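Local coordinates for StAR-related lipid transfer protein 13 (Homo sapiens, PDB 2PSO) that acts as a GTPase-activating protein for RhoA and perhaps for Cdc42, the chain here being its START domain, a module of a lipid-binding family, at residues D70-K75 with V172-Q177; S88-R93 with A219-S224; V94-H99 with E119-V124. All coordinates share one frame; numbering follows the deposited sequence.

Interaction 1: residues D70-K75 with V172-Q177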
ATOM      1  N   ASP A  70       1.846   0.324 -18.787  1.00 63.91           N
ATOM      2  CA  ASP A  70       2.130  -1.087 -18.639  1.00 65.43           C
ATOM      3  C   ASP A  70       1.486  -1.881 -19.757  1.00 62.82           C
ATOM      4  O   ASP A  70       2.084  -2.791 -20.309  1.00 59.95           O
ATOM      5  CB  ASP A  70       1.551  -1.549 -17.296  1.00 68.82           C
ATOM      6  CG  ASP A  70       2.336  -2.686 -16.670  1.00 70.97           C
ATOM      7  OD1 ASP A  70       3.567  -2.752 -16.872  1.00 72.29           O
ATOM      8  OD2 ASP A  70       1.718  -3.506 -15.955  1.00 71.97           O
ATOM      9  N   GLY A  71       0.261  -1.497 -20.094  1.00 61.96           N
ATOM     10  CA  GLY A  71      -0.659  -2.389 -20.769  1.00 61.07           C
ATOM     11  C   GLY A  71      -1.578  -2.957 -19.701  1.00 60.96           C
ATOM     12  O   GLY A  71      -2.230  -3.985 -19.897  1.00 61.02           O
ATOM     13  N   ASN A  72      -1.609  -2.285 -18.553  1.00 59.70           N
ATOM     14  CA  ASN A  72      -2.475  -2.671 -17.452  1.00 57.25           C
ATOM     15  C   ASN A  72      -3.130  -1.407 -16.903  1.00 58.30           C
ATOM     16  O   ASN A  72      -2.429  -0.442 -16.580  1.00 57.18           O
ATOM     17  CB  ASN A  72      -1.668  -3.390 -16.367  1.00 54.16           C
ATOM     18  CG  ASN A  72      -2.544  -4.174 -15.387  1.00 54.01           C
ATOM     19  OD1 ASN A  72      -3.675  -3.793 -15.065  1.00 54.25           O
ATOM     20  ND2 ASN A  72      -2.004  -5.272 -14.887  1.00 53.07           N
ATOM     21  N   PRO A  73      -4.480  -1.402 -16.824  1.00 59.18           N
ATOM     22  CA  PRO A  73      -5.276  -0.269 -16.330  1.00 57.74           C
ATOM     23  C   PRO A  73      -4.976   0.124 -14.876  1.00 57.15           C
ATOM     24  O   PRO A  73      -5.140   1.293 -14.513  1.00 55.52           O
ATOM     25  CB  PRO A  73      -6.720  -0.775 -16.449  1.00 58.04           C
ATOM     26  CG  PRO A  73      -6.611  -2.273 -16.501  1.00 58.05           C
ATOM     27  CD  PRO A  73      -5.340  -2.529 -17.239  1.00 58.84           C
ATOM     28  N   LEU A  74      -4.531  -0.836 -14.061  1.00 56.55           N
ATOM     29  CA  LEU A  74      -4.281  -0.580 -12.631  1.00 54.37           C
ATOM     30  C   LEU A  74      -3.234   0.487 -12.386  1.00 51.03           C
ATOM     31  O   LEU A  74      -2.154   0.470 -12.984  1.00 49.68           O
ATOM     32  CB  LEU A  74      -3.902  -1.861 -11.887  1.00 53.22           C
ATOM     33  CG  LEU A  74      -5.102  -2.737 -11.512  1.00 53.74           C
ATOM     34  CD1 LEU A  74      -4.656  -4.164 -11.225  1.00 53.84           C
ATOM     35  CD2 LEU A  74      -5.914  -2.151 -10.344  1.00 51.42           C
ATOM     36  N   LYS A  75      -3.575   1.419 -11.508  1.00 48.05           N
ATOM     37  CA  LYS A  75      -2.678   2.516 -11.199  1.00 47.11           C
ATOM     38  C   LYS A  75      -1.663   2.157 -10.112  1.00 44.41           C
ATOM     39  O   LYS A  75      -1.870   1.237  -9.309  1.00 44.67           O
ATOM     40  CB  LYS A  75      -3.482   3.758 -10.817  1.00 48.55           C
ATOM     41  CG  LYS A  75      -4.127   4.440 -12.008  1.00 52.66           C
ATOM     42  CD  LYS A  75      -5.289   5.342 -11.587  1.00 57.04           C
ATOM     43  CE  LYS A  75      -6.219   5.647 -12.765  1.00 58.83           C
ATOM     44  NZ  LYS A  75      -7.153   6.768 -12.465  1.00 59.28           N
ATOM     45  N   VAL A 172      -3.177  -9.794  -5.597  1.00 35.70           N
ATOM     46  CA  VAL A 172      -1.884  -9.842  -6.260  1.00 34.71           C
ATOM     47  C   VAL A 172      -1.172  -8.521  -5.953  1.00 34.48           C
ATOM     48  O   VAL A 172      -1.410  -7.493  -6.604  1.00 34.94           O
ATOM     49  CB  VAL A 172      -2.003 -10.042  -7.794  1.00 35.16           C
ATOM     50  CG1 VAL A 172      -0.616 -10.029  -8.458  1.00 36.11           C
ATOM     51  CG2 VAL A 172      -2.725 -11.345  -8.137  1.00 35.71           C
ATOM     52  N   VAL A 173      -0.334  -8.543  -4.924  1.00 30.36           N
ATOM     53  CA  VAL A 173       0.498  -7.412  -4.630  1.00 25.81           C
ATOM     54  C   VAL A 173       1.519  -7.399  -5.763  1.00 27.96           C
ATOM     55  O   VAL A 173       2.416  -8.219  -5.793  1.00 25.19           O
ATOM     56  CB  VAL A 173       1.146  -7.551  -3.224  1.00 22.64           C
ATOM     57  CG1 VAL A 173       2.259  -6.526  -3.005  1.00 19.38           C
ATOM     58  CG2 VAL A 173       0.100  -7.396  -2.156  1.00 14.66           C
ATOM     59  N   MET A 174       1.327  -6.502  -6.731  1.00 31.60           N
ATOM     60  CA  MET A 174       2.215  -6.411  -7.891  1.00 32.96           C
ATOM     61  C   MET A 174       3.423  -5.586  -7.492  1.00 31.20           C
ATOM     62  O   MET A 174       4.574  -5.953  -7.764  1.00 27.04           O
ATOM     63  CB  MET A 174       1.501  -5.757  -9.073  1.00 34.46           C
ATOM     64  CG  MET A 174       0.143  -6.393  -9.440  1.00 37.71           C
ATOM     65  SD  MET A 174      -0.836  -5.481 -10.698  1.00 38.00           S
ATOM     66  CE  MET A 174       0.447  -4.992 -11.855  1.00 36.00           C
ATOM     67  N   ASP A 175       3.131  -4.473  -6.830  1.00 32.16           N
ATOM     68  CA  ASP A 175       4.130  -3.633  -6.187  1.00 33.15           C
ATOM     69  C   ASP A 175       3.647  -3.282  -4.797  1.00 33.02           C
ATOM     70  O   ASP A 175       2.452  -3.037  -4.582  1.00 34.79           O
ATOM     71  CB  ASP A 175       4.319  -2.333  -6.952  1.00 36.17           C
ATOM     72  CG  ASP A 175       5.421  -2.411  -7.964  1.00 38.58           C
ATOM     73  OD1 ASP A 175       5.754  -3.530  -8.393  1.00 38.50           O
ATOM     74  OD2 ASP A 175       5.961  -1.342  -8.331  1.00 41.78           O
ATOM     75  N   SER A 176       4.574  -3.277  -3.848  1.00 29.57           N
ATOM     76  CA  SER A 176       4.314  -2.733  -2.526  1.00 22.43           C
ATOM     77  C   SER A 176       5.636  -2.429  -1.909  1.00 21.47           C
ATOM     78  O   SER A 176       6.484  -3.332  -1.742  1.00 21.13           O
ATOM     79  CB  SER A 176       3.605  -3.728  -1.637  1.00 22.35           C
ATOM     80  OG  SER A 176       3.272  -3.112  -0.399  1.00 22.42           O
ATOM     81  N   GLN A 177       5.840  -1.167  -1.571  1.00 15.12           N
ATOM     82  CA  GLN A 177       7.065  -0.860  -0.911  1.00 19.95           C
ATOM     83  C   GLN A 177       6.913   0.256   0.081  1.00 20.65           C
ATOM     84  O   GLN A 177       6.401   1.322  -0.253  1.00 20.37           O
ATOM     85  CB  GLN A 177       8.231  -0.635  -1.895  1.00 22.92           C
ATOM     86  CG  GLN A 177       8.010   0.409  -2.968  1.00 29.98           C
ATOM     87  CD  GLN A 177       7.792  -0.178  -4.373  1.00 32.04           C
ATOM     88  OE1 GLN A 177       7.736  -1.399  -4.571  1.00 31.86           O
ATOM     89  NE2 GLN A 177       7.671   0.708  -5.353  1.00 34.92           N
TER
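L74 and M174 mark the closest approach of the two backbones, and their CA atoms are still 9.9 Å apart, so 70-75 and 172-177 meet through side chains alone. The 107 Å² buried between them is correspondingly modest. Most of the span is covered by M174: its CG lies anti to the carbonyl carbon, the chain runs extended through chi2, which carries SD to L74, and a bend at chi3 (41°) turns CE toward N72. L74 CD1 lies 4.1 Å from M174 SD, an apolar contact in which the two side chains cross obliquely. N72 reaches out from the opposite direction, with ND2 3.9 Å from M174 CE, which is packing of a methyl against an amide. The orientation of that amide has a local cause. N72 OD1 accepts from L74 N at 3.2 Å, with a nearly straight N-H...O angle of 171°, although the donor sits 37° above the carbonyl plane. This bond helps to fix the rotation of the amide and holds ND2 on the M174 side. R195 of strand 188-196 joins both segments: it forms a salt bridge with D70, donates a hydrogen bond to L74 O, and pairs through its backbone with M174 and D175. Both face R195, a classic beta bulge in strand 169-182, here packed against an Asx turn in the loop joining strands 62-66 and 76-83 of the START sheet.

Interaction 2: residues S88-R93 with A219-S224; sequences SVVLNR and ARIRNS
Residues 88-93 of helix 87-96 and the last turn of helix 209-223 come closest at R93 and I221, whose CA atoms are 7.6 Å apart; the chain leaves the helix at S224, and 161 Å² is buried between the segments. The polar part of the contact is made by R93. Its CG is anti to the backbone N (chi1 180°), and bends at chi2 and chi3 curl the chain back so that NH2 reaches S224. R93 NH2 lies 2.9 Å from S224 OG and 3.0 Å from S224 O, but the N-H...O angles of 130° and 126° make both bonds weak. The stronger polar partner of R93 is E97, one turn further on, which takes NE in a salt bridge, while F225 adds a cation-pi contact. S224 OG also donates to I221 O at 2.8 Å, the donor tilted from the carbonyl plane; the hydroxyl thus gives to its own helix and receives from the other. Beside this polar group, V90 CG1 approaches I221 CG2 at 4.4 Å. V90 continues onto I180 and V83, and I221 onto L190 and W101, so this pair faces the sheet. Such packing, with the C-terminal helix lying against the curved sheet and its end meeting a second helix, is characteristic of the helix-grip fold of START domains.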
ATOM      1  N   SER A  88      13.321   2.857  12.124  1.00 25.68           N
ATOM      2  CA  SER A  88      13.315   1.426  12.449  1.00 25.23           C
ATOM      3  C   SER A  88      12.153   1.006  13.366  1.00 21.77           C
ATOM      4  O   SER A  88      11.652  -0.098  13.252  1.00 29.51           O
ATOM      5  CB  SER A  88      14.644   0.998  13.052  1.00 23.76           C
ATOM      6  OG  SER A  88      14.689   1.388  14.415  1.00 27.74           O
ATOM      7  N   VAL A  89      11.736   1.865  14.278  1.00 18.09           N
ATOM      8  CA  VAL A  89      10.491   1.617  15.031  1.00 16.42           C
ATOM      9  C   VAL A  89       9.278   1.507  14.123  1.00 13.92           C
ATOM     10  O   VAL A  89       8.645   0.468  14.081  1.00 19.82           O
ATOM     11  CB  VAL A  89      10.222   2.722  16.079  1.00 14.28           C
ATOM     12  CG1 VAL A  89       8.897   2.469  16.778  1.00  6.81           C
ATOM     13  CG2 VAL A  89      11.386   2.790  17.068  1.00 12.28           C
ATOM     14  N   VAL A  90       8.983   2.563  13.369  1.00 11.59           N
ATOM     15  CA  VAL A  90       7.921   2.526  12.352  1.00 14.36           C
ATOM     16  C   VAL A  90       7.948   1.279  11.461  1.00 15.71           C
ATOM     17  O   VAL A  90       6.890   0.758  11.064  1.00 17.38           O
ATOM     18  CB  VAL A  90       8.008   3.743  11.416  1.00 13.57           C
ATOM     19  CG1 VAL A  90       6.775   3.816  10.531  1.00  9.10           C
ATOM     20  CG2 VAL A  90       8.170   5.025  12.241  1.00 16.82           C
ATOM     21  N   LEU A  91       9.160   0.816  11.148  1.00 12.22           N
ATOM     22  CA  LEU A  91       9.343  -0.357  10.339  1.00 11.75           C
ATOM     23  C   LEU A  91       8.843  -1.591  11.077  1.00 12.90           C
ATOM     24  O   LEU A  91       8.157  -2.427  10.506  1.00 16.95           O
ATOM     25  CB  LEU A  91      10.815  -0.472   9.943  1.00 14.66           C
ATOM     26  CG  LEU A  91      11.398  -1.661   9.146  1.00 13.21           C
ATOM     27  CD1 LEU A  91      11.530  -2.796  10.077  1.00 15.89           C
ATOM     28  CD2 LEU A  91      10.625  -2.079   7.908  1.00  2.36           C
ATOM     29  N   ASN A  92       9.158  -1.694  12.355  1.00 13.12           N
ATOM     30  CA  ASN A  92       8.723  -2.834  13.121  1.00 11.86           C
ATOM     31  C   ASN A  92       7.212  -2.724  13.246  1.00 11.08           C
ATOM     32  O   ASN A  92       6.494  -3.738  13.274  1.00  9.50           O
ATOM     33  CB  ASN A  92       9.363  -2.846  14.504  1.00 15.07           C
ATOM     34  CG  ASN A  92       8.864  -4.010  15.349  1.00 22.67           C
ATOM     35  OD1 ASN A  92       9.253  -5.155  15.107  1.00 25.31           O
ATOM     36  ND2 ASN A  92       7.952  -3.732  16.315  1.00 18.02           N
ATOM     37  N   ARG A  93       6.715  -1.497  13.287  1.00  7.69           N
ATOM     38  CA  ARG A  93       5.291  -1.331  13.441  1.00 14.16           C
ATOM     39  C   ARG A  93       4.593  -1.882  12.219  1.00 19.41           C
ATOM     40  O   ARG A  93       3.499  -2.460  12.353  1.00 21.69           O
ATOM     41  CB  ARG A  93       4.907   0.129  13.641  1.00 16.99           C
ATOM     42  CG  ARG A  93       3.409   0.348  13.807  1.00 17.27           C
ATOM     43  CD  ARG A  93       2.771  -0.535  14.908  1.00 20.46           C
ATOM     44  NE  ARG A  93       3.367  -0.368  16.224  1.00 24.44           N
ATOM     45  CZ  ARG A  93       3.280   0.749  16.942  1.00 27.69           C
ATOM     46  NH1 ARG A  93       3.862   0.833  18.118  1.00 29.33           N
ATOM     47  NH2 ARG A  93       2.631   1.801  16.480  1.00 31.37           N
ATOM     48  N   ALA A 219      -2.420   6.394   7.520  1.00 28.60           N
ATOM     49  CA  ALA A 219      -2.863   7.319   8.568  1.00 26.71           C
ATOM     50  C   ALA A 219      -3.054   6.544   9.855  1.00 26.37           C
ATOM     51  O   ALA A 219      -2.809   7.062  10.943  1.00 25.52           O
ATOM     52  CB  ALA A 219      -4.147   7.985   8.175  1.00 25.77           C
ATOM     53  N   ARG A 220      -3.508   5.300   9.719  1.00 24.35           N
ATOM     54  CA  ARG A 220      -3.692   4.437  10.855  1.00 22.51           C
ATOM     55  C   ARG A 220      -2.345   4.075  11.455  1.00 26.40           C
ATOM     56  O   ARG A 220      -2.177   4.089  12.684  1.00 26.81           O
ATOM     57  CB  ARG A 220      -4.438   3.193  10.454  1.00 19.76           C
ATOM     58  CG  ARG A 220      -5.881   3.454  10.279  1.00 22.67           C
ATOM     59  CD  ARG A 220      -6.629   2.184  10.110  1.00 27.14           C
ATOM     60  NE  ARG A 220      -5.948   1.307   9.175  1.00 33.05           N
ATOM     61  CZ  ARG A 220      -6.512   0.830   8.083  1.00 34.41           C
ATOM     62  NH1 ARG A 220      -7.763   1.151   7.820  1.00 37.71           N
ATOM     63  NH2 ARG A 220      -5.839   0.026   7.276  1.00 37.76           N
ATOM     64  N   ILE A 221      -1.367   3.790  10.600  1.00 26.85           N
ATOM     65  CA  ILE A 221      -0.041   3.517  11.113  1.00 24.92           C
ATOM     66  C   ILE A 221       0.414   4.697  11.937  1.00 31.55           C
ATOM     67  O   ILE A 221       0.957   4.522  13.035  1.00 36.24           O
ATOM     68  CB  ILE A 221       0.953   3.296  10.013  1.00 21.73           C
ATOM     69  CG1 ILE A 221       0.664   1.943   9.335  1.00 20.93           C
ATOM     70  CG2 ILE A 221       2.364   3.375  10.602  1.00 18.57           C
ATOM     71  CD1 ILE A 221       1.377   1.734   8.045  1.00 16.18           C
ATOM     72  N   ARG A 222       0.157   5.903  11.433  1.00 31.69           N
ATOM     73  CA  ARG A 222       0.537   7.094  12.166  1.00 32.84           C
ATOM     74  C   ARG A 222      -0.198   7.180  13.497  1.00 34.46           C
ATOM     75  O   ARG A 222       0.441   7.294  14.552  1.00 35.73           O
ATOM     76  CB  ARG A 222       0.277   8.334  11.342  1.00 33.09           C
ATOM     77  CG  ARG A 222       0.622   9.606  12.044  1.00 32.72           C
ATOM     78  CD  ARG A 222      -0.072  10.741  11.343  1.00 36.76           C
ATOM     79  NE  ARG A 222      -1.516  10.532  11.316  1.00 38.17           N
ATOM     80  CZ  ARG A 222      -2.344  11.178  10.505  1.00 40.89           C
ATOM     81  NH1 ARG A 222      -1.874  12.070   9.642  1.00 42.00           N
ATOM     82  NH2 ARG A 222      -3.643  10.929  10.552  1.00 43.15           N
ATOM     83  N   ASN A 223      -1.526   7.089  13.450  1.00 31.88           N
ATOM     84  CA  ASN A 223      -2.332   7.144  14.661  1.00 32.10           C
ATOM     85  C   ASN A 223      -1.901   6.160  15.736  1.00 34.11           C
ATOM     86  O   ASN A 223      -1.996   6.447  16.923  1.00 35.21           O
ATOM     87  CB  ASN A 223      -3.804   6.925  14.353  1.00 32.64           C
ATOM     88  CG  ASN A 223      -4.378   8.003  13.450  1.00 36.04           C
ATOM     89  OD1 ASN A 223      -3.834   9.110  13.340  1.00 36.55           O
ATOM     90  ND2 ASN A 223      -5.476   7.677  12.778  1.00 36.43           N
ATOM     91  N   SER A 224      -1.401   5.003  15.333  1.00 35.26           N
ATOM     92  CA  SER A 224      -1.052   3.990  16.311  1.00 34.54           C
ATOM     93  C   SER A 224       0.218   4.338  17.111  1.00 35.51           C
ATOM     94  O   SER A 224       0.674   3.543  17.937  1.00 34.35           O
ATOM     95  CB  SER A 224      -0.916   2.631  15.641  1.00 33.04           C
ATOM     96  OG  SER A 224       0.290   2.595  14.908  1.00 34.50           O
TER

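Interaction 3: residues V94-H99 with E119-V124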
ATOM      1  N   VAL A  94       5.206  -1.727  11.027  1.00 14.48           N
ATOM      2  CA  VAL A  94       4.544  -2.259   9.837  1.00 11.54           C
ATOM      3  C   VAL A  94       4.817  -3.769   9.748  1.00 11.43           C
ATOM      4  O   VAL A  94       3.974  -4.560   9.329  1.00  7.95           O
ATOM      5  CB  VAL A  94       5.032  -1.596   8.552  1.00 11.50           C
ATOM      6  CG1 VAL A  94       4.391  -2.267   7.361  1.00 12.69           C
ATOM      7  CG2 VAL A  94       4.735  -0.133   8.553  1.00  7.26           C
ATOM      8  N   LEU A  95       6.019  -4.159  10.153  1.00  6.99           N
ATOM      9  CA  LEU A  95       6.487  -5.483   9.872  1.00  5.23           C
ATOM     10  C   LEU A  95       5.925  -6.501  10.847  1.00  6.16           C
ATOM     11  O   LEU A  95       5.465  -7.554  10.405  1.00  3.79           O
ATOM     12  CB  LEU A  95       8.009  -5.503   9.877  1.00  8.29           C
ATOM     13  CG  LEU A  95       8.759  -6.635   9.184  1.00  8.03           C
ATOM     14  CD1 LEU A  95       9.772  -7.193  10.145  1.00 10.88           C
ATOM     15  CD2 LEU A  95       7.854  -7.698   8.775  1.00  8.23           C
ATOM     16  N   ARG A  96       5.954  -6.225  12.158  1.00  8.13           N
ATOM     17  CA  ARG A  96       5.473  -7.236  13.125  1.00  7.74           C
ATOM     18  C   ARG A  96       4.282  -6.818  13.992  1.00 14.71           C
ATOM     19  O   ARG A  96       3.890  -7.559  14.891  1.00 17.21           O
ATOM     20  CB  ARG A  96       6.597  -7.646  14.033  1.00  9.34           C
ATOM     21  CG  ARG A  96       7.833  -8.216  13.324  1.00 12.52           C
ATOM     22  CD  ARG A  96       7.527  -9.572  12.726  1.00  8.80           C
ATOM     23  NE  ARG A  96       8.659  -9.972  11.908  1.00 14.33           N
ATOM     24  CZ  ARG A  96       8.615 -10.910  10.967  1.00 13.56           C
ATOM     25  NH1 ARG A  96       9.716 -11.188  10.280  1.00  8.38           N
ATOM     26  NH2 ARG A  96       7.477 -11.558  10.716  1.00 11.38           N
ATOM     27  N   GLU A  97       3.696  -5.648  13.739  1.00 16.59           N
ATOM     28  CA  GLU A  97       2.744  -5.095  14.695  1.00 19.34           C
ATOM     29  C   GLU A  97       1.459  -4.561  14.059  1.00 21.79           C
ATOM     30  O   GLU A  97       0.886  -3.588  14.529  1.00 17.82           O
ATOM     31  CB  GLU A  97       3.404  -3.979  15.494  1.00 18.23           C
ATOM     32  CG  GLU A  97       4.414  -4.477  16.489  1.00 22.22           C
ATOM     33  CD  GLU A  97       4.848  -3.419  17.469  1.00 24.90           C
ATOM     34  OE1 GLU A  97       5.062  -2.249  17.067  1.00 25.80           O
ATOM     35  OE2 GLU A  97       4.964  -3.772  18.665  1.00 30.50           O
ATOM     36  N   ARG A  98       1.004  -5.201  12.996  1.00 24.38           N
ATOM     37  CA  ARG A  98      -0.038  -4.623  12.176  1.00 25.38           C
ATOM     38  C   ARG A  98      -1.415  -4.884  12.817  1.00 27.62           C
ATOM     39  O   ARG A  98      -2.427  -4.289  12.450  1.00 24.68           O
ATOM     40  CB  ARG A  98       0.093  -5.180  10.761  1.00 26.98           C
ATOM     41  CG  ARG A  98      -1.022  -4.833   9.862  1.00 34.35           C
ATOM     42  CD  ARG A  98      -0.818  -5.312   8.479  1.00 36.85           C
ATOM     43  NE  ARG A  98      -1.810  -4.672   7.625  1.00 42.10           N
ATOM     44  CZ  ARG A  98      -1.919  -4.879   6.319  1.00 43.88           C
ATOM     45  NH1 ARG A  98      -1.098  -5.727   5.701  1.00 44.56           N
ATOM     46  NH2 ARG A  98      -2.855  -4.236   5.638  1.00 44.35           N
ATOM     47  N   HIS A  99      -1.440  -5.753  13.820  1.00 30.27           N
ATOM     48  CA  HIS A  99      -2.657  -5.988  14.573  1.00 29.06           C
ATOM     49  C   HIS A  99      -2.936  -4.735  15.382  1.00 27.97           C
ATOM     50  O   HIS A  99      -4.084  -4.466  15.735  1.00 31.07           O
ATOM     51  CB  HIS A  99      -2.524  -7.215  15.465  1.00 31.49           C
ATOM     52  CG  HIS A  99      -1.197  -7.316  16.152  1.00 37.29           C
ATOM     53  ND1 HIS A  99      -0.985  -6.850  17.435  1.00 39.19           N
ATOM     54  CD2 HIS A  99      -0.008  -7.814  15.729  1.00 37.52           C
ATOM     55  CE1 HIS A  99       0.276  -7.063  17.774  1.00 40.10           C
ATOM     56  NE2 HIS A  99       0.892  -7.640  16.755  1.00 38.84           N
ATOM     57  N   GLU A 119      11.354 -13.228   3.839  1.00 24.93           N
ATOM     58  CA  GLU A 119      10.430 -14.261   4.267  1.00 25.93           C
ATOM     59  C   GLU A 119       9.176 -14.359   3.389  1.00 27.43           C
ATOM     60  O   GLU A 119       8.877 -13.470   2.577  1.00 26.97           O
ATOM     61  CB  GLU A 119      10.031 -14.020   5.723  1.00 24.03           C
ATOM     62  CG  GLU A 119       8.747 -13.268   5.958  1.00 25.80           C
ATOM     63  CD  GLU A 119       8.607 -12.814   7.409  1.00 32.71           C
ATOM     64  OE1 GLU A 119       9.583 -12.985   8.185  1.00 37.19           O
ATOM     65  OE2 GLU A 119       7.534 -12.275   7.792  1.00 36.56           O
ATOM     66  N   ILE A 120       8.450 -15.459   3.552  1.00 25.03           N
ATOM     67  CA  ILE A 120       7.152 -15.589   2.945  1.00 26.08           C
ATOM     68  C   ILE A 120       6.039 -15.440   3.990  1.00 29.23           C
ATOM     69  O   ILE A 120       5.896 -16.229   4.937  1.00 33.69           O
ATOM     70  CB  ILE A 120       7.044 -16.908   2.218  1.00 24.08           C
ATOM     71  CG1 ILE A 120       8.041 -16.915   1.085  1.00 21.99           C
ATOM     72  CG2 ILE A 120       5.658 -17.093   1.662  1.00 21.85           C
ATOM     73  CD1 ILE A 120       7.810 -18.030   0.191  1.00 23.26           C
ATOM     74  N   TYR A 121       5.244 -14.409   3.830  1.00 27.55           N
ATOM     75  CA  TYR A 121       4.320 -14.055   4.881  1.00 30.68           C
ATOM     76  C   TYR A 121       2.936 -14.237   4.329  1.00 29.89           C
ATOM     77  O   TYR A 121       2.706 -14.011   3.152  1.00 30.26           O
ATOM     78  CB  TYR A 121       4.556 -12.597   5.276  1.00 30.70           C
ATOM     79  CG  TYR A 121       3.995 -12.213   6.599  1.00 32.51           C
ATOM     80  CD1 TYR A 121       4.452 -12.810   7.761  1.00 33.10           C
ATOM     81  CD2 TYR A 121       3.013 -11.241   6.702  1.00 34.27           C
ATOM     82  CE1 TYR A 121       3.951 -12.456   8.982  1.00 34.22           C
ATOM     83  CE2 TYR A 121       2.505 -10.862   7.937  1.00 33.43           C
ATOM     84  CZ  TYR A 121       2.978 -11.477   9.070  1.00 33.14           C
ATOM     85  OH  TYR A 121       2.469 -11.140  10.300  1.00 33.42           O
ATOM     86  N   GLN A 122       2.000 -14.642   5.163  1.00 31.13           N
ATOM     87  CA  GLN A 122       0.645 -14.849   4.669  1.00 31.88           C
ATOM     88  C   GLN A 122      -0.358 -14.277   5.629  1.00 29.31           C
ATOM     89  O   GLN A 122      -0.350 -14.626   6.791  1.00 28.53           O
ATOM     90  CB  GLN A 122       0.392 -16.343   4.469  1.00 35.10           C
ATOM     91  CG  GLN A 122      -1.045 -16.769   4.532  1.00 35.68           C
ATOM     92  CD  GLN A 122      -1.197 -18.091   5.255  1.00 38.89           C
ATOM     93  OE1 GLN A 122      -1.566 -18.128   6.426  1.00 43.06           O
ATOM     94  NE2 GLN A 122      -0.892 -19.178   4.578  1.00 38.10           N
ATOM     95  N   TYR A 123      -1.208 -13.384   5.146  1.00 29.42           N
ATOM     96  CA  TYR A 123      -2.266 -12.833   5.975  1.00 28.44           C
ATOM     97  C   TYR A 123      -3.593 -12.776   5.260  1.00 30.68           C
ATOM     98  O   TYR A 123      -3.656 -12.953   4.053  1.00 30.15           O
ATOM     99  CB  TYR A 123      -1.917 -11.434   6.461  1.00 28.11           C
ATOM    100  CG  TYR A 123      -1.557 -10.408   5.381  1.00 29.43           C
ATOM    101  CD1 TYR A 123      -2.507  -9.503   4.888  1.00 27.80           C
ATOM    102  CD2 TYR A 123      -0.255 -10.316   4.890  1.00 28.57           C
ATOM    103  CE1 TYR A 123      -2.171  -8.548   3.928  1.00 25.51           C
ATOM    104  CE2 TYR A 123       0.083  -9.381   3.928  1.00 27.10           C
ATOM    105  CZ  TYR A 123      -0.872  -8.498   3.452  1.00 27.71           C
ATOM    106  OH  TYR A 123      -0.489  -7.560   2.507  1.00 28.10           O
ATOM    107  N   VAL A 124      -4.652 -12.503   6.021  1.00 36.67           N
ATOM    108  CA  VAL A 124      -6.002 -12.296   5.485  1.00 37.82           C
ATOM    109  C   VAL A 124      -6.477 -10.933   5.929  1.00 37.38           C
ATOM    110  O   VAL A 124      -6.226 -10.560   7.061  1.00 37.96           O
ATOM    111  CB  VAL A 124      -6.980 -13.296   6.072  1.00 39.10           C
ATOM    112  CG1 VAL A 124      -8.381 -12.941   5.668  1.00 40.73           C
ATOM    113  CG2 VAL A 124      -6.648 -14.692   5.604  1.00 42.03           C
TER
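Two torsions bring R96 to E119: the arginine, its CG anti to the carbonyl carbon, bends at chi2 (-70°), while the glutamate runs out extended beyond CG, and the two ends meet from opposite directions. The grip is end-on and uses two nitrogens. R96 NH1 donates to E119 OE1 at 2.8 Å almost in a straight line (173°), with the oxygen close to the guanidinium plane. R96 NH2 reaches the syn lone pair of E119 OE2 at 3.0 Å along a more bent path, as expected when the two planes are twisted 45° apart. L95 CD2 covers one face of the guanidinium, 3.9 Å above its centre, and Y121 CE1 approaches R96 NH2 obliquely at 4.0 Å. E119 OE2 has a second charged partner, R140 of strand 134-143, which also makes a cation-pi contact with Y121. Two arginines around a buried carboxylate would be expected to favour its ionised form. With an alanine here instead of E119, R96 and R140 would probably lose their shared counter-charge and the R96 guanidinium would be free to turn. R98 makes a second crossing. Its chain is extended from CG to NE and meets Y123 at about a right angle, R98 NH1 lying 3.5 Å from Y123 CE1, with Y123 OH at the guanidinium edge. D102 holds R98 NH2 in a salt bridge, and F136 stacks on Y123, so each partner has a further contact outside the two segments. The contact joins the C-terminal part of helix 87-96 and the 3-10 turn after it to strand 118-125 by an end-on bidentate arginine-carboxylate salt bridge and an arginine-tyrosine contact, fastening a connecting helix to the antiparallel part of the START domain's curved sheet.

Overall arrangement
Along the chain the segments come in the order 70-75, 88-93, 94-99, 119-124, 172-177, 219-224, so interactions 1 and 2 alternate and interaction 3 falls within the span of each. Interactions 2 and 3 share helix 87-96; their centres are about 13 Å apart, and they touch where I221 CD1 packs 3.9 Å from V94 CG2. Interaction 1 lies on the other side of the chain's centre from interaction 2, about 24 Å between centres, and its centre is about 20 Å from that of interaction 3, with which it shares the sheet. Interactions 2 and 3 tie helix 87-96 to the C-terminal helix and to the sheet, while interaction 1 packs the 70-75 loop on strand 169-182, within a single START domain.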